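Local structure of THUMP domain-containing protein (Pyrococcus horikoshii, 1VBK) at residues K14-R19 with G255-I260; D188-L193 with G262-D267; M198-V203 with E295-S300; E242-V247 with K280-P285; S273-D278 with V286-I291. The protein is of unknown function but, as a THUMP-domain relative of the thiamine-biosynthesis protein ThiI, probably binds RNA and ATP. One frame throughout, in Å; residues are numbered along the deposited sequence.

Overall arrangement
Interaction 1 bridges two domains, linking the loop before helix 19-36 to the foot of strand 258-260, the fourth strand of a five-stranded parallel sheet; the other four lie among the helices, strand ends and loops that surround that sheet. Interactions 2 and 3 use the two ends of helix 189-200, their centres about 13 Å apart, while interactions 4 and 5 share helix 273-281, about 14 Å apart. Along the chain, interactions 4 and 5 are nested inside the loop closed by interaction 3. Interactions 1 and 5 meet through the neighbouring strands 258-260 and 286-287, and interactions 1 and 4 also reach the second subunit.

Interaction 1: K14-R19 with G255-I260; sequences KSRQTR and GVKGVI
The Arg-16 guanidinium is approached by Lys-257, whose NZ comes in obliquely. It is an interdomain contact: Arg-16 belongs to a loop of the ThiI ferredoxin-like domain, and Lys-257 lies near the start of the strand that runs to Ile-260, in the parallel sheet of the ThiI-family region, which probably binds nucleotide. On the guanidinium itself, NE makes a weak hydrogen bond to Thr-178 O, which lies in the linker leading into that sheet.

The two side chains come from opposite directions. Arg-16 runs extended from CG to NE, whereas Lys-257 kinks at CD (chi3 -69°) before reaching across. Their backbones stay far apart, 14.5 Å between Arg-16 CA and Lys-257 CA, so long side chains alone span the gap. Two donors of like charge meet here, and such closeness would probably be costly unless the lysine gives up its proton or the charges are screened; the exact spacing is therefore doubtful. Within the loop, Ser-15 OG accepts from Gln-17 N in an ST turn that spans Arg-16. At the meeting point, Arg-16 NH1 lies 2.8 Å from Lys-257 NZ.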
# COMPACT_ATOMS: atom_id res chain seq x y z
N LYS A 14 17.54 -9.10 1.60
CA LYS A 14 16.70 -8.38 2.53
C LYS A 14 15.23 -8.51 2.18
O LYS A 14 14.82 -8.32 1.03
CB LYS A 14 17.08 -6.89 2.56
CG LYS A 14 18.52 -6.60 2.95
CD LYS A 14 19.49 -6.88 1.82
CE LYS A 14 20.90 -6.43 2.18
NZ LYS A 14 21.86 -6.64 1.06
N SER A 15 14.43 -8.86 3.18
CA SER A 15 12.99 -9.00 3.01
C SER A 15 12.34 -8.16 4.10
O SER A 15 12.67 -8.30 5.27
CB SER A 15 12.56 -10.46 3.16
OG SER A 15 11.15 -10.57 3.14
N ARG A 16 11.42 -7.29 3.71
CA ARG A 16 10.75 -6.45 4.70
C ARG A 16 9.90 -7.31 5.63
O ARG A 16 9.51 -6.86 6.71
CB ARG A 16 9.88 -5.40 4.01
CG ARG A 16 8.61 -5.96 3.36
CD ARG A 16 7.76 -4.84 2.80
NE ARG A 16 6.44 -5.30 2.40
CZ ARG A 16 5.48 -4.51 1.91
NH1 ARG A 16 5.70 -3.21 1.77
NH2 ARG A 16 4.31 -5.02 1.57
N GLN A 17 9.61 -8.54 5.21
CA GLN A 17 8.79 -9.45 6.01
C GLN A 17 9.61 -10.29 6.99
O GLN A 17 10.80 -10.50 6.79
CB GLN A 17 7.99 -10.39 5.10
CG GLN A 17 6.78 -9.76 4.45
CD GLN A 17 5.71 -9.35 5.46
OE1 GLN A 17 5.83 -9.64 6.65
NE2 GLN A 17 4.67 -8.68 4.99
N THR A 18 8.96 -10.77 8.04
CA THR A 18 9.63 -11.62 9.01
C THR A 18 9.72 -12.98 8.32
O THR A 18 9.02 -13.22 7.33
CB THR A 18 8.81 -11.79 10.30
OG1 THR A 18 7.56 -12.42 10.00
CG2 THR A 18 8.54 -10.44 10.94
N ARG A 19 10.57 -13.86 8.82
CA ARG A 19 10.71 -15.18 8.22
C ARG A 19 9.37 -15.91 8.15
O ARG A 19 9.04 -16.51 7.13
CB ARG A 19 11.70 -16.03 9.04
CG ARG A 19 11.61 -17.53 8.74
CD ARG A 19 12.58 -18.35 9.59
NE ARG A 19 13.95 -18.26 9.11
CZ ARG A 19 14.38 -18.75 7.95
NH1 ARG A 19 13.54 -19.37 7.14
NH2 ARG A 19 15.65 -18.63 7.61
N GLY A 255 -5.27 0.00 -3.21
CA GLY A 255 -4.17 0.33 -2.31
C GLY A 255 -2.80 0.10 -2.92
O GLY A 255 -1.89 -0.38 -2.26
N VAL A 256 -2.66 0.45 -4.19
CA VAL A 256 -1.40 0.31 -4.93
C VAL A 256 -0.36 1.28 -4.36
O VAL A 256 -0.66 2.45 -4.14
CB VAL A 256 -1.64 0.62 -6.43
CG1 VAL A 256 -0.33 0.71 -7.18
CG2 VAL A 256 -2.54 -0.46 -7.04
N LYS A 257 0.86 0.79 -4.15
CA LYS A 257 1.93 1.60 -3.59
C LYS A 257 2.93 2.11 -4.62
O LYS A 257 3.82 2.90 -4.30
CB LYS A 257 2.68 0.81 -2.51
CG LYS A 257 3.40 -0.41 -3.07
CD LYS A 257 4.05 -1.25 -1.97
CE LYS A 257 5.22 -0.53 -1.33
NZ LYS A 257 5.85 -1.38 -0.28
N GLY A 258 2.79 1.65 -5.86
CA GLY A 258 3.72 2.08 -6.89
C GLY A 258 3.26 1.76 -8.30
O GLY A 258 2.33 0.99 -8.50
N VAL A 259 3.92 2.39 -9.26
CA VAL A 259 3.61 2.19 -10.67
C VAL A 259 4.90 1.79 -11.39
O VAL A 259 5.96 2.37 -11.15
CB VAL A 259 3.05 3.48 -11.31
CG1 VAL A 259 2.86 3.29 -12.81
CG2 VAL A 259 1.73 3.85 -10.65
N ILE A 260 4.79 0.79 -12.26
CA ILE A 260 5.93 0.27 -13.01
C ILE A 260 5.79 0.57 -14.50
O ILE A 260 4.75 0.29 -15.10
CB ILE A 260 6.05 -1.26 -12.83
CG1 ILE A 260 6.26 -1.59 -11.35
CG2 ILE A 260 7.20 -1.80 -13.68
CD1 ILE A 260 5.91 -3.01 -10.99

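Interaction 2: D188-L193 with G262-D267; sequences DELSAL and GLRPND
Ser-191 and Gly-262 show how close a helix and a loop can come when one partner lacks a side chain: Ser-191 CA is 3.7 Å from Gly-262 CA. A beta carbon at Gly-262 would run into Ser-191 CA and press on the carbonyl carbon of Leu-190, which makes glycine the natural tenant of this buried spot. Ser-191 CB also leans over the glycine, 4.1 Å from Gly-262 N.

The first turn of the helix is fixed by its own N-cap. Asp-188 OD1 accepts from Ser-191 N at 2.9 Å, the donor arriving from above the carboxylate plane. This turn follows strand 181-185 at the C-terminal end of the parallel sheet, where ThiI relatives of the HUP class carry their nucleotide-binding loop; whether it serves ATP here can only be inferred.

Toward solvent the contact is slacker, except at one methyl. Leu-190 meets Arg-264 at about a right angle, both side chains partly exposed, and CD1 still presses close over one face of the guanidinium, off toward its rim, 3.1 Å from Arg-264 NE. A bend in the arginine at CD (chi3 -58°) lays CD and NE beneath that methyl, while Leu-190 CD2 keeps 3.9 Å from Arg-264 CD. Leu-290, from helix 289-292, packs on both side chains. Farther out, the loop is organised by itself: Arg-264 N gives a hydrogen bond of 2.7 Å to Asp-267 OD2, and Arg-264 NH2 faces Asp-267 OD1 across a long salt bridge of 3.8 Å.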
# COMPACT_ATOMS: atom_id res chain seq x y z
N ASP A 188 4.10 -3.31 -24.30
CA ASP A 188 5.04 -3.95 -25.22
C ASP A 188 5.94 -4.95 -24.50
O ASP A 188 5.78 -5.19 -23.30
CB ASP A 188 5.87 -2.89 -25.95
CG ASP A 188 6.82 -2.14 -25.03
OD1 ASP A 188 6.65 -2.21 -23.79
OD2 ASP A 188 7.73 -1.46 -25.55
N GLU A 189 6.88 -5.54 -25.23
CA GLU A 189 7.78 -6.53 -24.66
C GLU A 189 8.66 -5.96 -23.55
O GLU A 189 8.89 -6.62 -22.54
CB GLU A 189 8.67 -7.13 -25.76
CG GLU A 189 7.88 -7.82 -26.87
CD GLU A 189 8.77 -8.43 -27.94
OE1 GLU A 189 9.55 -7.67 -28.57
OE2 GLU A 189 8.69 -9.66 -28.16
N LEU A 190 9.13 -4.73 -23.73
CA LEU A 190 9.97 -4.07 -22.74
C LEU A 190 9.24 -3.84 -21.42
O LEU A 190 9.81 -4.06 -20.35
CB LEU A 190 10.47 -2.73 -23.28
CG LEU A 190 11.51 -2.79 -24.40
CD1 LEU A 190 11.80 -1.38 -24.91
CD2 LEU A 190 12.78 -3.44 -23.88
N SER A 191 8.00 -3.37 -21.50
CA SER A 191 7.23 -3.12 -20.29
C SER A 191 6.88 -4.46 -19.63
O SER A 191 6.71 -4.53 -18.41
CB SER A 191 5.95 -2.32 -20.61
OG SER A 191 5.18 -2.94 -21.63
N ALA A 192 6.79 -5.51 -20.43
CA ALA A 192 6.48 -6.84 -19.91
C ALA A 192 7.66 -7.34 -19.09
O ALA A 192 7.48 -7.95 -18.03
CB ALA A 192 6.17 -7.81 -21.05
N LEU A 193 8.87 -7.08 -19.59
CA LEU A 193 10.10 -7.49 -18.91
C LEU A 193 10.25 -6.68 -17.63
O LEU A 193 10.74 -7.18 -16.62
CB LEU A 193 11.31 -7.25 -19.82
CG LEU A 193 12.68 -7.57 -19.21
CD1 LEU A 193 12.74 -9.04 -18.79
CD2 LEU A 193 13.77 -7.27 -20.23
N GLY A 262 7.96 0.54 -18.50
CA GLY A 262 9.08 -0.06 -19.22
C GLY A 262 10.05 0.91 -19.85
O GLY A 262 10.79 0.56 -20.77
N LEU A 263 10.08 2.14 -19.33
CA LEU A 263 10.95 3.19 -19.84
C LEU A 263 12.43 2.83 -19.83
O LEU A 263 12.94 2.24 -18.87
CB LEU A 263 10.72 4.47 -19.02
CG LEU A 263 11.33 5.78 -19.52
CD1 LEU A 263 10.70 6.15 -20.86
CD2 LEU A 263 11.08 6.87 -18.50
N ARG A 264 13.13 3.19 -20.90
CA ARG A 264 14.56 2.93 -21.03
C ARG A 264 15.30 4.26 -21.20
O ARG A 264 14.74 5.24 -21.69
CB ARG A 264 14.85 2.07 -22.26
CG ARG A 264 14.26 0.68 -22.23
CD ARG A 264 14.60 -0.05 -23.52
NE ARG A 264 14.11 0.69 -24.68
CZ ARG A 264 14.45 0.41 -25.94
NH1 ARG A 264 15.29 -0.58 -26.20
NH2 ARG A 264 13.95 1.12 -26.94
N PRO A 265 16.59 4.30 -20.81
CA PRO A 265 17.39 5.52 -20.93
C PRO A 265 17.31 6.08 -22.35
O PRO A 265 17.36 7.30 -22.56
CB PRO A 265 18.79 5.05 -20.57
CG PRO A 265 18.54 3.93 -19.61
CD PRO A 265 17.40 3.19 -20.27
N ASN A 266 17.17 5.18 -23.31
CA ASN A 266 17.09 5.53 -24.72
C ASN A 266 15.83 6.30 -25.10
O ASN A 266 15.77 6.90 -26.17
CB ASN A 266 17.18 4.24 -25.56
CG ASN A 266 16.66 4.40 -26.97
OD1 ASN A 266 15.73 3.71 -27.40
ND2 ASN A 266 17.25 5.33 -27.71
N ASP A 267 14.84 6.31 -24.21
CA ASP A 267 13.58 7.00 -24.48
C ASP A 267 13.50 8.38 -23.83
O ASP A 267 12.53 9.11 -24.01
CB ASP A 267 12.39 6.18 -23.98
CG ASP A 267 12.51 4.70 -24.32
OD1 ASP A 267 12.72 4.38 -25.51
OD2 ASP A 267 12.37 3.87 -23.40

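Interaction 3: M198-V203 with E295-S300; sequences MMKRGV and EEYIKS
A single phenol oxygen carries nearly the whole meeting of Lys-200 and Tyr-297, and the lysine curls its last three atoms about it. Lys-200 CD approaches Tyr-297 OH to 3.1 Å, a tight fit, and Lys-200 NZ donates a hydrogen bond to the same OH at 2.9 Å. The lysine chain runs straight as far as CE, with CG anti to the backbone N (chi1 -180°), and then turns at its last torsion (chi4 -64°), which swings NZ back beside the hydroxyl. NZ thus sits at the edge of the tyrosine ring, near its plane, rather than over a face.

Lys-200 stands where helix 189-200 ends in a Schellman motif: Gly-202, with positive phi, sends its N to Met-199 O, while Val-203 N reaches Met-198 O at 3.2 Å. The partner comes from helix 295-305 near the C-terminus, whose tyrosine points at the lysine from the opposite direction. With an alanine in place of Lys-200, the tyrosine hydroxyl would probably lose its ammonium donor, opening a gap between the two helices. Phe-69, from the ferredoxin-like domain, packs against the same lysine.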
# COMPACT_ATOMS: atom_id res chain seq x y z
N MET A 198 10.05 -6.83 -11.59
CA MET A 198 9.49 -6.36 -10.32
C MET A 198 8.79 -7.49 -9.56
O MET A 198 8.84 -7.53 -8.33
CB MET A 198 8.52 -5.21 -10.57
CG MET A 198 9.19 -3.95 -11.10
SD MET A 198 10.49 -3.36 -9.99
CE MET A 198 9.51 -2.74 -8.62
N MET A 199 8.14 -8.40 -10.27
CA MET A 199 7.49 -9.52 -9.60
C MET A 199 8.59 -10.34 -8.91
O MET A 199 8.41 -10.83 -7.79
CB MET A 199 6.73 -10.39 -10.60
CG MET A 199 5.47 -9.74 -11.14
SD MET A 199 4.45 -10.89 -12.10
CE MET A 199 5.18 -10.69 -13.70
N LYS A 200 9.73 -10.47 -9.58
CA LYS A 200 10.87 -11.22 -9.05
C LYS A 200 11.36 -10.60 -7.75
O LYS A 200 11.95 -11.28 -6.91
CB LYS A 200 12.00 -11.25 -10.09
CG LYS A 200 13.26 -12.00 -9.66
CD LYS A 200 14.29 -12.02 -10.80
CE LYS A 200 15.60 -12.67 -10.39
NZ LYS A 200 16.29 -11.93 -9.30
N ARG A 201 11.12 -9.30 -7.58
CA ARG A 201 11.53 -8.60 -6.37
C ARG A 201 10.42 -8.68 -5.32
O ARG A 201 10.38 -7.89 -4.37
CB ARG A 201 11.88 -7.14 -6.69
CG ARG A 201 13.08 -6.99 -7.63
CD ARG A 201 13.27 -5.55 -8.09
NE ARG A 201 13.60 -4.64 -6.99
CZ ARG A 201 14.81 -4.51 -6.46
NH1 ARG A 201 15.82 -5.23 -6.92
NH2 ARG A 201 15.02 -3.65 -5.47
N GLY A 202 9.51 -9.63 -5.50
CA GLY A 202 8.42 -9.83 -4.55
C GLY A 202 7.22 -8.91 -4.66
O GLY A 202 6.38 -8.88 -3.76
N VAL A 203 7.12 -8.17 -5.75
CA VAL A 203 6.00 -7.25 -5.92
C VAL A 203 4.81 -7.88 -6.63
O VAL A 203 4.95 -8.48 -7.70
CB VAL A 203 6.42 -5.99 -6.71
CG1 VAL A 203 5.22 -5.07 -6.89
CG2 VAL A 203 7.54 -5.27 -5.97
N GLU A 295 22.90 -3.41 -15.96
CA GLU A 295 22.86 -3.90 -17.34
C GLU A 295 23.15 -5.40 -17.43
O GLU A 295 22.39 -6.14 -18.06
CB GLU A 295 23.86 -3.13 -18.20
CG GLU A 295 23.67 -1.62 -18.22
CD GLU A 295 23.77 -1.00 -16.83
OE1 GLU A 295 24.76 -1.29 -16.12
OE2 GLU A 295 22.87 -0.23 -16.46
N GLU A 296 24.24 -5.84 -16.82
CA GLU A 296 24.61 -7.26 -16.85
C GLU A 296 23.54 -8.15 -16.24
O GLU A 296 23.31 -9.27 -16.70
CB GLU A 296 25.94 -7.48 -16.13
CG GLU A 296 27.13 -6.83 -16.82
CD GLU A 296 27.25 -7.23 -18.28
OE1 GLU A 296 27.27 -8.45 -18.56
OE2 GLU A 296 27.34 -6.32 -19.14
N TYR A 297 22.88 -7.65 -15.20
CA TYR A 297 21.82 -8.41 -14.54
C TYR A 297 20.65 -8.61 -15.49
O TYR A 297 20.16 -9.72 -15.67
CB TYR A 297 21.34 -7.68 -13.29
CG TYR A 297 20.05 -8.24 -12.73
CD1 TYR A 297 19.99 -9.54 -12.23
CD2 TYR A 297 18.88 -7.48 -12.73
CE1 TYR A 297 18.79 -10.07 -11.73
CE2 TYR A 297 17.68 -8.00 -12.24
CZ TYR A 297 17.64 -9.29 -11.75
OH TYR A 297 16.46 -9.80 -11.27
N ILE A 298 20.20 -7.52 -16.09
CA ILE A 298 19.07 -7.58 -17.02
C ILE A 298 19.36 -8.55 -18.16
O ILE A 298 18.48 -9.30 -18.58
CB ILE A 298 18.74 -6.19 -17.60
CG1 ILE A 298 18.31 -5.25 -16.46
CG2 ILE A 298 17.65 -6.30 -18.65
CD1 ILE A 298 17.96 -3.84 -16.91
N LYS A 299 20.60 -8.54 -18.65
CA LYS A 299 21.00 -9.44 -19.73
C LYS A 299 20.87 -10.89 -19.27
O LYS A 299 20.38 -11.74 -20.01
CB LYS A 299 22.44 -9.16 -20.15
CG LYS A 299 22.73 -7.71 -20.54
CD LYS A 299 21.94 -7.28 -21.77
CE LYS A 299 22.39 -8.04 -23.01
NZ LYS A 299 21.68 -7.57 -24.22
N SER A 300 21.32 -11.16 -18.05
CA SER A 300 21.25 -12.52 -17.51
C SER A 300 19.80 -13.01 -17.47
O SER A 300 19.51 -14.15 -17.82
CB SER A 300 21.86 -12.58 -16.11
OG SER A 300 21.04 -11.92 -15.16

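Interaction 4: E242-V247 with K280-P285; sequences ESFDRV and KMFPVP
Phe-244 reaches over to Met-281 and Phe-282 because its CG lies anti to the backbone N (chi1 -164°), throwing the ring away from its own helix. The outer end of the ring does most of the touching. Its CE2 comes within 3.2 Å of Met-281 O, which sits at the ring edge in its plane, while its CE1 lies 3.6 Å from Phe-282 CE1.

The methionine is folded at its last torsion (chi3 -77°), and this bend brings CE to 3.5 Å from Phe-244 CE1. Its SD is farther off and oblique to the Phe-244 ring, 5.5 Å from the centroid, a Met-aromatic contact in which the methyl makes the closer approach. Phe-282 instead offers a ring face, and Phe-244 CZ lies above it toward the rim. Val-247 CG1 meets the edge of that same ring, 4.2 Å from Phe-282 CE1. Ile-251 and Val-259 pack against Phe-282 from within the fold.

With planes 70° apart, the two phenylalanines form an offset edge-to-face pair, here joining helix 244-254 to the residue that follows helix 273-281, where both helices lie on one side of the parallel sheet of a Rossmann-like domain.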
# COMPACT_ATOMS: atom_id res chain seq x y z
N GLU A 242 -9.77 2.76 -20.01
CA GLU A 242 -10.12 3.60 -21.15
C GLU A 242 -9.57 5.02 -21.06
O GLU A 242 -9.45 5.71 -22.07
CB GLU A 242 -11.64 3.66 -21.32
CG GLU A 242 -12.37 4.35 -20.16
CD GLU A 242 -12.67 3.41 -19.00
OE1 GLU A 242 -11.82 2.56 -18.67
OE2 GLU A 242 -13.76 3.54 -18.41
N SER A 243 -9.25 5.47 -19.84
CA SER A 243 -8.72 6.82 -19.63
C SER A 243 -7.90 6.85 -18.34
O SER A 243 -7.97 5.92 -17.54
CB SER A 243 -9.86 7.83 -19.58
OG SER A 243 -10.94 7.34 -18.82
N PHE A 244 -7.14 7.92 -18.13
CA PHE A 244 -6.31 8.00 -16.93
C PHE A 244 -7.07 8.02 -15.61
O PHE A 244 -6.56 7.56 -14.59
CB PHE A 244 -5.38 9.22 -16.99
CG PHE A 244 -4.24 9.17 -16.00
CD1 PHE A 244 -3.26 8.18 -16.10
CD2 PHE A 244 -4.15 10.09 -14.97
CE1 PHE A 244 -2.21 8.12 -15.19
CE2 PHE A 244 -3.10 10.04 -14.04
CZ PHE A 244 -2.13 9.05 -14.15
N ASP A 245 -8.29 8.55 -15.62
CA ASP A 245 -9.08 8.59 -14.40
C ASP A 245 -9.28 7.18 -13.85
O ASP A 245 -9.25 6.96 -12.64
CB ASP A 245 -10.43 9.29 -14.63
CG ASP A 245 -11.19 8.72 -15.81
OD1 ASP A 245 -10.63 7.90 -16.55
OD2 ASP A 245 -12.37 9.11 -16.01
N ARG A 246 -9.47 6.21 -14.75
CA ARG A 246 -9.66 4.82 -14.34
C ARG A 246 -8.40 4.24 -13.69
O ARG A 246 -8.48 3.37 -12.82
CB ARG A 246 -10.07 3.97 -15.55
CG ARG A 246 -11.38 4.40 -16.21
CD ARG A 246 -12.57 4.21 -15.26
NE ARG A 246 -12.64 2.84 -14.75
CZ ARG A 246 -13.55 2.40 -13.88
NH1 ARG A 246 -14.48 3.23 -13.42
NH2 ARG A 246 -13.53 1.14 -13.47
N VAL A 247 -7.23 4.71 -14.12
CA VAL A 247 -5.97 4.24 -13.55
C VAL A 247 -5.85 4.74 -12.11
O VAL A 247 -5.47 3.99 -11.21
CB VAL A 247 -4.76 4.74 -14.37
CG1 VAL A 247 -3.47 4.29 -13.72
CG2 VAL A 247 -4.85 4.22 -15.81
N LYS A 280 4.56 13.77 -11.37
CA LYS A 280 3.41 14.62 -11.11
C LYS A 280 2.05 13.99 -11.42
O LYS A 280 1.07 14.30 -10.76
CB LYS A 280 3.54 15.93 -11.89
CG LYS A 280 4.70 16.81 -11.45
CD LYS A 280 4.81 18.04 -12.33
CE LYS A 280 5.94 18.95 -11.90
NZ LYS A 280 6.13 20.08 -12.85
N MET A 281 1.99 13.12 -12.42
CA MET A 281 0.70 12.52 -12.77
C MET A 281 0.26 11.36 -11.89
O MET A 281 -0.93 11.03 -11.85
CB MET A 281 0.67 12.12 -14.26
CG MET A 281 1.75 11.16 -14.73
SD MET A 281 1.74 10.96 -16.56
CE MET A 281 0.35 9.87 -16.78
N PHE A 282 1.19 10.74 -11.17
CA PHE A 282 0.87 9.62 -10.29
C PHE A 282 1.02 10.01 -8.82
O PHE A 282 1.98 10.67 -8.44
CB PHE A 282 1.79 8.43 -10.58
CG PHE A 282 1.55 7.78 -11.91
CD1 PHE A 282 0.45 6.93 -12.09
CD2 PHE A 282 2.42 7.99 -12.97
CE1 PHE A 282 0.23 6.31 -13.32
CE2 PHE A 282 2.21 7.37 -14.20
CZ PHE A 282 1.11 6.53 -14.37
N PRO A 283 0.06 9.59 -7.97
CA PRO A 283 0.06 9.88 -6.53
C PRO A 283 1.00 8.96 -5.74
O PRO A 283 1.14 9.10 -4.53
CB PRO A 283 -1.40 9.67 -6.15
CG PRO A 283 -1.77 8.51 -7.02
CD PRO A 283 -1.18 8.90 -8.36
N VAL A 284 1.61 8.01 -6.44
CA VAL A 284 2.54 7.07 -5.81
C VAL A 284 3.80 7.04 -6.66
O VAL A 284 3.78 7.44 -7.82
CB VAL A 284 1.94 5.65 -5.72
CG1 VAL A 284 0.67 5.67 -4.87
CG2 VAL A 284 1.63 5.12 -7.11
N PRO A 285 4.92 6.56 -6.10
CA PRO A 285 6.20 6.48 -6.82
C PRO A 285 6.12 5.64 -8.09
O PRO A 285 5.40 4.65 -8.14
CB PRO A 285 7.14 5.85 -5.80
CG PRO A 285 6.57 6.30 -4.49
CD PRO A 285 5.09 6.13 -4.70

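Interaction 5: S273-D278 with V286-I291; sequences SEITED and VYYPLI
Tyr-288 and Asp-278 are aimed at one another by their first torsions: each CG lies beside the backbone N, at chi1 -48° in the tyrosine and -88° in the aspartate. The carboxylate then comes to rest at the edge of the phenol ring, the two planes only 12° apart. Tyr-288 OH donates to Asp-278 OD1 at 2.6 Å, using the anti lone pair of that oxygen, and Tyr-288 CE1 lies 3.4 Å from the same atom. OD1 is doubly engaged, for Lys-261 forms a salt bridge to it and another to Glu-274; that positive charge would probably favour an ionised carboxylate in this buried setting.

These residues join two elements of a beta-alpha-beta crossover, in which strand 258-260 leads through helix 273-281 to strand 286-287. Tyr-288 leaves the second strand at the N-cap position of helix 289-292, so its ring spans from the strand end back to the crossover helix.

Ile-275 CG1 approaches the ring obliquely, 4.0 Å from Tyr-288 CE2. A water donates to Tyr-288 OH at 2.9 Å and also to Ile-275 O at 2.9 Å, tying the hydroxyl to the helix backbone. A phenylalanine in place of Tyr-288 would probably leave Asp-278 without its hydroxyl donor and the water without one of its acceptors. Val-286 packs against Asp-278, its CG2 4.2 Å from Asp-278 CB and its CG1 3.9 Å from Asp-278 OD1.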
# COMPACT_ATOMS: atom_id res chain seq x y z
N SER A 273 12.07 14.63 -18.87
CA SER A 273 10.75 15.21 -18.69
C SER A 273 9.70 14.14 -18.39
O SER A 273 8.80 14.35 -17.58
CB SER A 273 10.35 16.00 -19.93
OG SER A 273 10.40 15.18 -21.08
N GLU A 274 9.82 12.99 -19.04
CA GLU A 274 8.85 11.92 -18.80
C GLU A 274 8.92 11.48 -17.34
O GLU A 274 7.90 11.12 -16.75
CB GLU A 274 9.09 10.74 -19.74
CG GLU A 274 8.24 9.52 -19.40
CD GLU A 274 7.96 8.64 -20.60
OE1 GLU A 274 8.79 8.62 -21.54
OE2 GLU A 274 6.91 7.96 -20.61
N ILE A 275 10.11 11.51 -16.75
CA ILE A 275 10.27 11.12 -15.36
C ILE A 275 9.66 12.16 -14.42
O ILE A 275 8.95 11.82 -13.47
CB ILE A 275 11.77 10.91 -15.00
CG1 ILE A 275 12.30 9.66 -15.71
CG2 ILE A 275 11.94 10.76 -13.49
CD1 ILE A 275 13.79 9.43 -15.54
N THR A 276 9.92 13.44 -14.70
CA THR A 276 9.38 14.51 -13.87
C THR A 276 7.86 14.60 -14.06
O THR A 276 7.12 14.86 -13.10
CB THR A 276 10.03 15.86 -14.24
OG1 THR A 276 9.89 16.09 -15.65
CG2 THR A 276 11.51 15.84 -13.88
N GLU A 277 7.40 14.38 -15.28
CA GLU A 277 5.97 14.41 -15.59
C GLU A 277 5.30 13.24 -14.86
O GLU A 277 4.23 13.41 -14.26
CB GLU A 277 5.76 14.30 -17.10
CG GLU A 277 5.95 15.61 -17.85
CD GLU A 277 6.21 15.41 -19.34
OE1 GLU A 277 5.73 14.40 -19.90
OE2 GLU A 277 6.88 16.27 -19.95
N ASP A 278 5.93 12.07 -14.92
CA ASP A 278 5.42 10.87 -14.25
C ASP A 278 5.27 11.14 -12.77
O ASP A 278 4.29 10.75 -12.14
CB ASP A 278 6.40 9.70 -14.43
CG ASP A 278 6.14 8.90 -15.68
OD1 ASP A 278 6.91 7.95 -15.94
OD2 ASP A 278 5.17 9.21 -16.41
N VAL A 286 6.87 6.05 -9.11
CA VAL A 286 6.92 5.32 -10.37
C VAL A 286 8.30 4.69 -10.46
O VAL A 286 9.30 5.34 -10.17
CB VAL A 286 6.70 6.27 -11.56
CG1 VAL A 286 6.73 5.49 -12.87
CG2 VAL A 286 5.36 6.98 -11.41
N TYR A 287 8.35 3.42 -10.84
CA TYR A 287 9.62 2.72 -10.95
C TYR A 287 9.94 2.34 -12.38
O TYR A 287 9.04 2.01 -13.16
CB TYR A 287 9.61 1.48 -10.06
CG TYR A 287 9.37 1.81 -8.60
CD1 TYR A 287 8.08 1.88 -8.08
CD2 TYR A 287 10.44 2.08 -7.74
CE1 TYR A 287 7.85 2.22 -6.75
CE2 TYR A 287 10.23 2.42 -6.40
CZ TYR A 287 8.93 2.48 -5.91
OH TYR A 287 8.71 2.80 -4.59
N TYR A 288 11.23 2.39 -12.71
CA TYR A 288 11.71 2.07 -14.05
C TYR A 288 12.81 1.02 -13.94
O TYR A 288 14.00 1.34 -13.95
CB TYR A 288 12.28 3.33 -14.69
CG TYR A 288 11.38 4.54 -14.58
CD1 TYR A 288 10.27 4.69 -15.41
CD2 TYR A 288 11.65 5.54 -13.64
CE1 TYR A 288 9.45 5.82 -15.31
CE2 TYR A 288 10.83 6.67 -13.54
CZ TYR A 288 9.74 6.79 -14.38
OH TYR A 288 8.92 7.90 -14.28
N PRO A 289 12.43 -0.26 -13.84
CA PRO A 289 13.38 -1.37 -13.72
C PRO A 289 14.48 -1.40 -14.77
O PRO A 289 15.64 -1.68 -14.46
CB PRO A 289 12.48 -2.60 -13.80
CG PRO A 289 11.19 -2.12 -13.24
CD PRO A 289 11.04 -0.77 -13.88
N LEU A 290 14.12 -1.11 -16.02
CA LEU A 290 15.09 -1.14 -17.11
C LEU A 290 16.13 -0.03 -17.05
O LEU A 290 17.12 -0.06 -17.78
CB LEU A 290 14.36 -1.12 -18.46
CG LEU A 290 13.32 -2.24 -18.63
CD1 LEU A 290 12.68 -2.14 -20.01
CD2 LEU A 290 13.98 -3.59 -18.45
N ILE A 291 15.90 0.95 -16.18
CA ILE A 291 16.84 2.05 -16.01
C ILE A 291 17.58 1.92 -14.69
O ILE A 291 18.79 2.16 -14.62
CB ILE A 291 16.11 3.42 -16.04
CG1 ILE A 291 15.50 3.67 -17.42
CG2 ILE A 291 17.08 4.54 -15.68
CD1 ILE A 291 14.71 4.97 -17.53
O HOH W 1 8.87 9.43 -11.82